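Local coordinates for protein molybdopterin molybdotransferase (Pyrococcus horikoshii, PDB 1UZ5) that probably catalyses the transfer of molybdate to adenylyl-molybdopterin, giving Mo-molybdopterin and AMP in molybdenum cofactor biosynthesis, at residues 59-64 and 127-132; 91-94 and 98-101. All coordinates share one frame; numbering follows the deposited sequence.

Interaction 1 of 2, residues 59-64 and 127-132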
ATOM      1  N   TYR A  59     -23.386  -5.824 -38.361  1.00 21.09           N
ATOM      2  CA  TYR A  59     -23.770  -4.612 -39.054  1.00 26.32           C
ATOM      3  C   TYR A  59     -24.358  -3.545 -38.161  1.00 21.86           C
ATOM      4  O   TYR A  59     -25.329  -3.784 -37.436  1.00 23.08           O
ATOM      5  CB  TYR A  59     -24.748  -4.951 -40.181  1.00 27.76           C
ATOM      6  CG  TYR A  59     -24.134  -5.852 -41.219  1.00 28.68           C
ATOM      7  CD1 TYR A  59     -24.075  -7.236 -41.034  1.00 27.53           C
ATOM      8  CD2 TYR A  59     -23.543  -5.313 -42.357  1.00 30.02           C
ATOM      9  CE1 TYR A  59     -23.436  -8.057 -41.964  1.00 25.03           C
ATOM     10  CE2 TYR A  59     -22.906  -6.118 -43.282  1.00 26.90           C
ATOM     11  CZ  TYR A  59     -22.852  -7.485 -43.084  1.00 32.53           C
ATOM     12  OH  TYR A  59     -22.205  -8.262 -44.020  1.00 36.33           O
ATOM     13  N   ALA A  60     -23.752  -2.363 -38.224  1.00 21.30           N
ATOM     14  CA  ALA A  60     -24.193  -1.214 -37.457  1.00 22.90           C
ATOM     15  C   ALA A  60     -25.412  -0.684 -38.188  1.00 23.10           C
ATOM     16  O   ALA A  60     -25.379  -0.511 -39.407  1.00 21.23           O
ATOM     17  CB  ALA A  60     -23.104  -0.144 -37.425  1.00 14.91           C
ATOM     18  N   VAL A  61     -26.476  -0.417 -37.443  1.00 21.69           N
ATOM     19  CA  VAL A  61     -27.709   0.084 -38.037  1.00 24.63           C
ATOM     20  C   VAL A  61     -28.369   1.117 -37.144  1.00 18.78           C
ATOM     21  O   VAL A  61     -27.969   1.315 -36.001  1.00 21.98           O
ATOM     22  CB  VAL A  61     -28.753  -1.049 -38.221  1.00 24.37           C
ATOM     23  CG1 VAL A  61     -28.157  -2.202 -39.007  1.00 20.36           C
ATOM     24  CG2 VAL A  61     -29.242  -1.531 -36.845  1.00 23.07           C
ATOM     25  N   ARG A  62     -29.375   1.785 -37.692  1.00 21.99           N
ATOM     26  CA  ARG A  62     -30.175   2.731 -36.929  1.00 24.69           C
ATOM     27  C   ARG A  62     -31.305   1.780 -36.521  1.00 23.62           C
ATOM     28  O   ARG A  62     -32.057   1.316 -37.373  1.00 25.94           O
ATOM     29  CB  ARG A  62     -30.692   3.839 -37.843  1.00 26.29           C
ATOM     30  CG  ARG A  62     -29.582   4.684 -38.428  1.00 28.35           C
ATOM     31  CD  ARG A  62     -30.035   5.516 -39.616  1.00 39.85           C
ATOM     32  NE  ARG A  62     -31.263   6.253 -39.352  1.00 39.33           N
ATOM     33  CZ  ARG A  62     -31.482   7.504 -39.746  1.00 55.46           C
ATOM     34  NH1 ARG A  62     -30.548   8.165 -40.422  1.00 46.55           N
ATOM     35  NH2 ARG A  62     -32.633   8.094 -39.465  1.00 44.06           N
ATOM     36  N   ALA A  63     -31.397   1.455 -35.237  1.00 19.33           N
ATOM     37  CA  ALA A  63     -32.411   0.507 -34.760  1.00 24.45           C
ATOM     38  C   ALA A  63     -33.824   0.741 -35.311  1.00 32.09           C
ATOM     39  O   ALA A  63     -34.517  -0.206 -35.687  1.00 29.49           O
ATOM     40  CB  ALA A  63     -32.437   0.500 -33.240  1.00 22.31           C
ATOM     41  N   GLU A  64     -34.237   2.002 -35.358  1.00 32.64           N
ATOM     42  CA  GLU A  64     -35.556   2.381 -35.853  1.00 36.74           C
ATOM     43  C   GLU A  64     -35.861   1.863 -37.261  1.00 41.96           C
ATOM     44  O   GLU A  64     -37.016   1.585 -37.580  1.00 38.73           O
ATOM     45  CB  GLU A  64     -35.685   3.904 -35.840  1.00 45.85           C
ATOM     46  CG  GLU A  64     -34.671   4.599 -36.743  1.00 68.28           C
ATOM     47  CD  GLU A  64     -34.485   6.063 -36.401  1.00 79.48           C
ATOM     48  OE1 GLU A  64     -35.467   6.828 -36.490  1.00 86.10           O
ATOM     49  OE2 GLU A  64     -33.350   6.444 -36.039  1.00 85.69           O
ATOM     50  N   ILE A 127     -28.382  -6.205 -46.892  1.00 25.76           N
ATOM     51  CA  ILE A 127     -28.632  -7.232 -45.899  1.00 28.28           C
ATOM     52  C   ILE A 127     -30.114  -7.298 -45.544  1.00 27.52           C
ATOM     53  O   ILE A 127     -30.825  -6.294 -45.620  1.00 29.20           O
ATOM     54  CB  ILE A 127     -27.806  -6.988 -44.608  1.00 27.49           C
ATOM     55  CG1 ILE A 127     -28.175  -5.642 -43.987  1.00 26.42           C
ATOM     56  CG2 ILE A 127     -26.317  -7.020 -44.930  1.00 38.05           C
ATOM     57  CD1 ILE A 127     -27.499  -5.387 -42.632  1.00 27.66           C
ATOM     58  N   LEU A 128     -30.569  -8.488 -45.167  1.00 28.78           N
ATOM     59  CA  LEU A 128     -31.961  -8.689 -44.786  1.00 32.24           C
ATOM     60  C   LEU A 128     -32.037  -8.934 -43.286  1.00 24.79           C
ATOM     61  O   LEU A 128     -31.310  -9.766 -42.745  1.00 28.11           O
ATOM     62  CB  LEU A 128     -32.560  -9.884 -45.537  1.00 35.05           C
ATOM     63  CG  LEU A 128     -32.703  -9.758 -47.057  1.00 42.60           C
ATOM     64  CD1 LEU A 128     -33.238 -11.066 -47.620  1.00 42.95           C
ATOM     65  CD2 LEU A 128     -33.639  -8.609 -47.399  1.00 39.32           C
ATOM     66  N   ILE A 129     -32.925  -8.197 -42.630  1.00 25.61           N
ATOM     67  CA  ILE A 129     -33.119  -8.292 -41.191  1.00 33.97           C
ATOM     68  C   ILE A 129     -34.526  -8.820 -40.929  1.00 35.74           C
ATOM     69  O   ILE A 129     -35.506  -8.273 -41.437  1.00 31.50           O
ATOM     70  CB  ILE A 129     -32.932  -6.906 -40.541  1.00 32.49           C
ATOM     71  CG1 ILE A 129     -31.532  -6.378 -40.887  1.00 41.69           C
ATOM     72  CG2 ILE A 129     -33.122  -6.996 -39.033  1.00 30.13           C
ATOM     73  CD1 ILE A 129     -31.255  -4.979 -40.399  1.00 54.70           C
ATOM     74  N   TYR A 130     -34.613  -9.878 -40.130  1.00 35.20           N
ATOM     75  CA  TYR A 130     -35.886 -10.535 -39.830  1.00 42.78           C
ATOM     76  C   TYR A 130     -36.423 -10.263 -38.430  1.00 44.95           C
ATOM     77  O   TYR A 130     -37.549 -10.645 -38.103  1.00 39.88           O
ATOM     78  CB  TYR A 130     -35.721 -12.048 -40.012  1.00 40.57           C
ATOM     79  CG  TYR A 130     -35.225 -12.451 -41.385  1.00 40.33           C
ATOM     80  CD1 TYR A 130     -36.109 -12.596 -42.451  1.00 48.56           C
ATOM     81  CD2 TYR A 130     -33.865 -12.660 -41.624  1.00 45.42           C
ATOM     82  CE1 TYR A 130     -35.654 -12.938 -43.726  1.00 49.42           C
ATOM     83  CE2 TYR A 130     -33.399 -13.001 -42.897  1.00 48.54           C
ATOM     84  CZ  TYR A 130     -34.302 -13.138 -43.942  1.00 46.87           C
ATOM     85  OH  TYR A 130     -33.855 -13.469 -45.199  1.00 63.06           O
ATOM     86  N   LYS A 131     -35.615  -9.608 -37.605  1.00 39.02           N
ATOM     87  CA  LYS A 131     -36.005  -9.304 -36.235  1.00 40.18           C
ATOM     88  C   LYS A 131     -35.620  -7.865 -35.899  1.00 43.51           C
ATOM     89  O   LYS A 131     -34.519  -7.420 -36.209  1.00 33.84           O
ATOM     90  CB  LYS A 131     -35.301 -10.276 -35.286  1.00 42.67           C
ATOM     91  CG  LYS A 131     -35.688 -10.153 -33.827  1.00 51.89           C
ATOM     92  CD  LYS A 131     -34.927 -11.175 -32.997  1.00 53.37           C
ATOM     93  CE  LYS A 131     -35.316 -11.113 -31.529  1.00 60.93           C
ATOM     94  NZ  LYS A 131     -34.549 -12.105 -30.723  1.00 65.82           N
ATOM     95  N   PRO A 132     -36.530  -7.112 -35.271  1.00 40.03           N
ATOM     96  CA  PRO A 132     -36.188  -5.730 -34.936  1.00 40.30           C
ATOM     97  C   PRO A 132     -35.052  -5.657 -33.919  1.00 36.29           C
ATOM     98  O   PRO A 132     -34.954  -6.484 -33.014  1.00 31.30           O
ATOM     99  CB  PRO A 132     -37.493  -5.177 -34.369  1.00 46.45           C
ATOM    100  CG  PRO A 132     -38.546  -6.000 -35.063  1.00 45.90           C
ATOM    101  CD  PRO A 132     -37.950  -7.382 -34.989  1.00 47.06           C
TER
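Y59 and I127 face each other from strands 58-61 and 126-129 with their CA atoms 8.8 Å apart, too wide for backbone pairing, so side chains alone bridge the gap. The main joint is I127 against the Y59 ring, and both methyl-bearing branches of the isoleucine take part. CG2 of I127 lies over one face of the ring, 4.0 Å from its centroid and only 14° off the normal, a CH-pi contact. It is displaced toward the CE2-CZ side, as its 3.9 Å approach to Y59 CE2 indicates. CD1 of I127 meets the root of the aromatic group instead, 3.7 Å from Y59 CG and equally near Y59 CB. This division of labour follows from the isoleucine torsions: CG1 sits between the backbone N and the carbonyl carbon (chi1 60°), and the extended chi2 of 174° carries CD1 out to the tyrosine stem, while CG2 is turned over the ring.

Within the six-stranded mixed sheet of the MoeA N-terminal region, strands 97-101 and 75-83 come between these two in the strand order. For strands three places apart in that order, so short a CA separation implies that the sheet is strongly curled, letting side chains on its inner side meet. I127 also packs on A98 and V79 of the intervening strands, and the Y59 ring on F117, V120 and R122.

An alanine in place of Y59 would remove the whole ring, and I127 CG2 would probably be left without its aromatic face and the buried layer with a gap. Further along, V61 CG1 and I129 CD1 meet more loosely at 4.4 Å, a purely apolar touch of branch ends, and both residues also rest on L77 of strand 75-83.

Interaction 2 of 2, residues 91-94 and 98-101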
ATOM      1  N   PHE A  91     -18.153   8.769 -41.866  1.00 20.71           N
ATOM      2  CA  PHE A  91     -19.437   8.826 -42.559  1.00 20.73           C
ATOM      3  C   PHE A  91     -20.553   8.487 -41.577  1.00 23.38           C
ATOM      4  O   PHE A  91     -20.298   7.980 -40.490  1.00 16.83           O
ATOM      5  CB  PHE A  91     -19.440   7.855 -43.746  1.00 13.82           C
ATOM      6  CG  PHE A  91     -19.384   6.414 -43.349  1.00 21.93           C
ATOM      7  CD1 PHE A  91     -20.552   5.671 -43.209  1.00 16.92           C
ATOM      8  CD2 PHE A  91     -18.163   5.799 -43.083  1.00 20.02           C
ATOM      9  CE1 PHE A  91     -20.504   4.337 -42.809  1.00 16.29           C
ATOM     10  CE2 PHE A  91     -18.102   4.463 -42.681  1.00 16.75           C
ATOM     11  CZ  PHE A  91     -19.274   3.730 -42.543  1.00 26.42           C
ATOM     12  N   LYS A  92     -21.791   8.783 -41.960  1.00 21.73           N
ATOM     13  CA  LYS A  92     -22.938   8.510 -41.106  1.00 16.46           C
ATOM     14  C   LYS A  92     -23.972   7.694 -41.878  1.00 23.50           C
ATOM     15  O   LYS A  92     -23.957   7.666 -43.106  1.00 20.32           O
ATOM     16  CB  LYS A  92     -23.558   9.825 -40.633  1.00 17.08           C
ATOM     17  CG  LYS A  92     -24.080  10.695 -41.761  1.00 29.02           C
ATOM     18  CD  LYS A  92     -24.592  12.024 -41.221  1.00 39.01           C
ATOM     19  CE  LYS A  92     -25.185  12.885 -42.323  1.00 37.74           C
ATOM     20  NZ  LYS A  92     -25.687  14.182 -41.789  1.00 55.48           N
ATOM     21  N   LEU A  93     -24.866   7.033 -41.154  1.00 15.15           N
ATOM     22  CA  LEU A  93     -25.889   6.210 -41.787  1.00 26.71           C
ATOM     23  C   LEU A  93     -27.185   6.981 -42.014  1.00 23.27           C
ATOM     24  O   LEU A  93     -27.665   7.672 -41.120  1.00 23.40           O
ATOM     25  CB  LEU A  93     -26.202   4.990 -40.918  1.00 20.90           C
ATOM     26  CG  LEU A  93     -25.071   4.033 -40.534  1.00 23.37           C
ATOM     27  CD1 LEU A  93     -25.626   2.959 -39.613  1.00 17.91           C
ATOM     28  CD2 LEU A  93     -24.458   3.412 -41.778  1.00 14.64           C
ATOM     29  N   GLY A  94     -27.737   6.857 -43.216  1.00 29.23           N
ATOM     30  CA  GLY A  94     -29.002   7.501 -43.531  1.00 27.15           C
ATOM     31  C   GLY A  94     -30.070   6.439 -43.335  1.00 28.79           C
ATOM     32  O   GLY A  94     -29.736   5.280 -43.074  1.00 20.20           O
ATOM     33  N   ALA A  98     -26.726   0.695 -43.683  1.00 17.60           N
ATOM     34  CA  ALA A  98     -25.980  -0.029 -42.663  1.00 21.69           C
ATOM     35  C   ALA A  98     -24.480  -0.056 -42.993  1.00 22.99           C
ATOM     36  O   ALA A  98     -24.066   0.322 -44.086  1.00 21.75           O
ATOM     37  CB  ALA A  98     -26.502  -1.454 -42.560  1.00 18.80           C
ATOM     38  N   ALA A  99     -23.677  -0.511 -42.038  1.00 20.12           N
ATOM     39  CA  ALA A  99     -22.239  -0.605 -42.245  1.00 19.78           C
ATOM     40  C   ALA A  99     -21.701  -1.852 -41.579  1.00 15.95           C
ATOM     41  O   ALA A  99     -22.123  -2.210 -40.473  1.00 20.86           O
ATOM     42  CB  ALA A  99     -21.542   0.617 -41.666  1.00 19.54           C
ATOM     43  N   TYR A 100     -20.795  -2.541 -42.258  1.00 15.51           N
ATOM     44  CA  TYR A 100     -20.191  -3.701 -41.636  1.00 19.96           C
ATOM     45  C   TYR A 100     -19.301  -3.124 -40.533  1.00 17.03           C
ATOM     46  O   TYR A 100     -18.709  -2.055 -40.699  1.00 20.57           O
ATOM     47  CB  TYR A 100     -19.310  -4.481 -42.610  1.00 23.13           C
ATOM     48  CG  TYR A 100     -18.592  -5.599 -41.897  1.00 31.38           C
ATOM     49  CD1 TYR A 100     -19.286  -6.727 -41.468  1.00 29.44           C
ATOM     50  CD2 TYR A 100     -17.248  -5.477 -41.544  1.00 25.67           C
ATOM     51  CE1 TYR A 100     -18.669  -7.703 -40.697  1.00 27.65           C
ATOM     52  CE2 TYR A 100     -16.617  -6.452 -40.770  1.00 30.06           C
ATOM     53  CZ  TYR A 100     -17.335  -7.558 -40.348  1.00 37.38           C
ATOM     54  OH  TYR A 100     -16.733  -8.510 -39.558  1.00 37.12           O
ATOM     55  N   ILE A 101     -19.211  -3.815 -39.409  1.00 20.14           N
ATOM     56  CA  ILE A 101     -18.376  -3.332 -38.320  1.00 20.05           C
ATOM     57  C   ILE A 101     -17.821  -4.527 -37.561  1.00 24.58           C
ATOM     58  O   ILE A 101     -18.514  -5.523 -37.381  1.00 24.68           O
ATOM     59  CB  ILE A 101     -19.186  -2.423 -37.358  1.00 20.83           C
ATOM     60  CG1 ILE A 101     -18.259  -1.801 -36.312  1.00 22.28           C
ATOM     61  CG2 ILE A 101     -20.290  -3.230 -36.666  1.00 23.84           C
ATOM     62  CD1 ILE A 101     -18.904  -0.661 -35.546  1.00 17.36           C
TER
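L93 and F91 fold onto A98 and A99 from the long crossover connection between two neighbouring parallel strands, 75-83 and 97-101, packing back against the second of them. The parallel pairing is evident from A98, whose backbone is bonded to both K78 and I80. No helix fills the connection; F91 and L93 supply side chains that pack on strand 97-101.

Apolar contact with the strand backbone belongs to L93. Its CD2 methyl presses on the A98-A99 peptide, 3.7 Å from A98 C and 3.9 Å from A98 CA, and L93 CD2 is 4.0 Å from A99 N. The A98 CB points away from the loop, so here the leucine meets main-chain atoms. With CG anti to the carbonyl carbon (chi1 -57°), the leucine is swung beside its own backbone N, and one branch of its fork is delivered to the peptide.

The loop's polar ties go to other residues: L93 pairs through its backbone with G109, its O accepts from N110 ND2, and G94 N donates to E97 OE2.

Contact between side chains centres on A99, whose methyl does point toward the loop. L93 CD2 reaches it at 4.0 Å. The F91 ring comes to the same methyl with its edge, close to the ring plane, placing CE1 and CZ of F91 each 4.0 Å from A99 CB.

The centres of interactions 1 and 2 are 11 Å apart, and along the chain interaction 2 is nested inside the loop that interaction 1 closes. Both belong to one mixed sheet, in which strands 58-61 and 97-101 are neighbours: A60 N lies 2.8 Å from A99 O, a probable hydrogen bond. R62 NH1 adds a second probable bond, 3.0 Å to L93 O. The directions of two methyls place strand 97-101 between two packed layers, with A98 CB turned toward V61 and I127 and A99 CB toward F91 and L93. Lying about 48 to 50 Å from the chain's centre, both contacts contribute to the packing of an outlying part of this elongated molecule, within the MoeA N-terminal region.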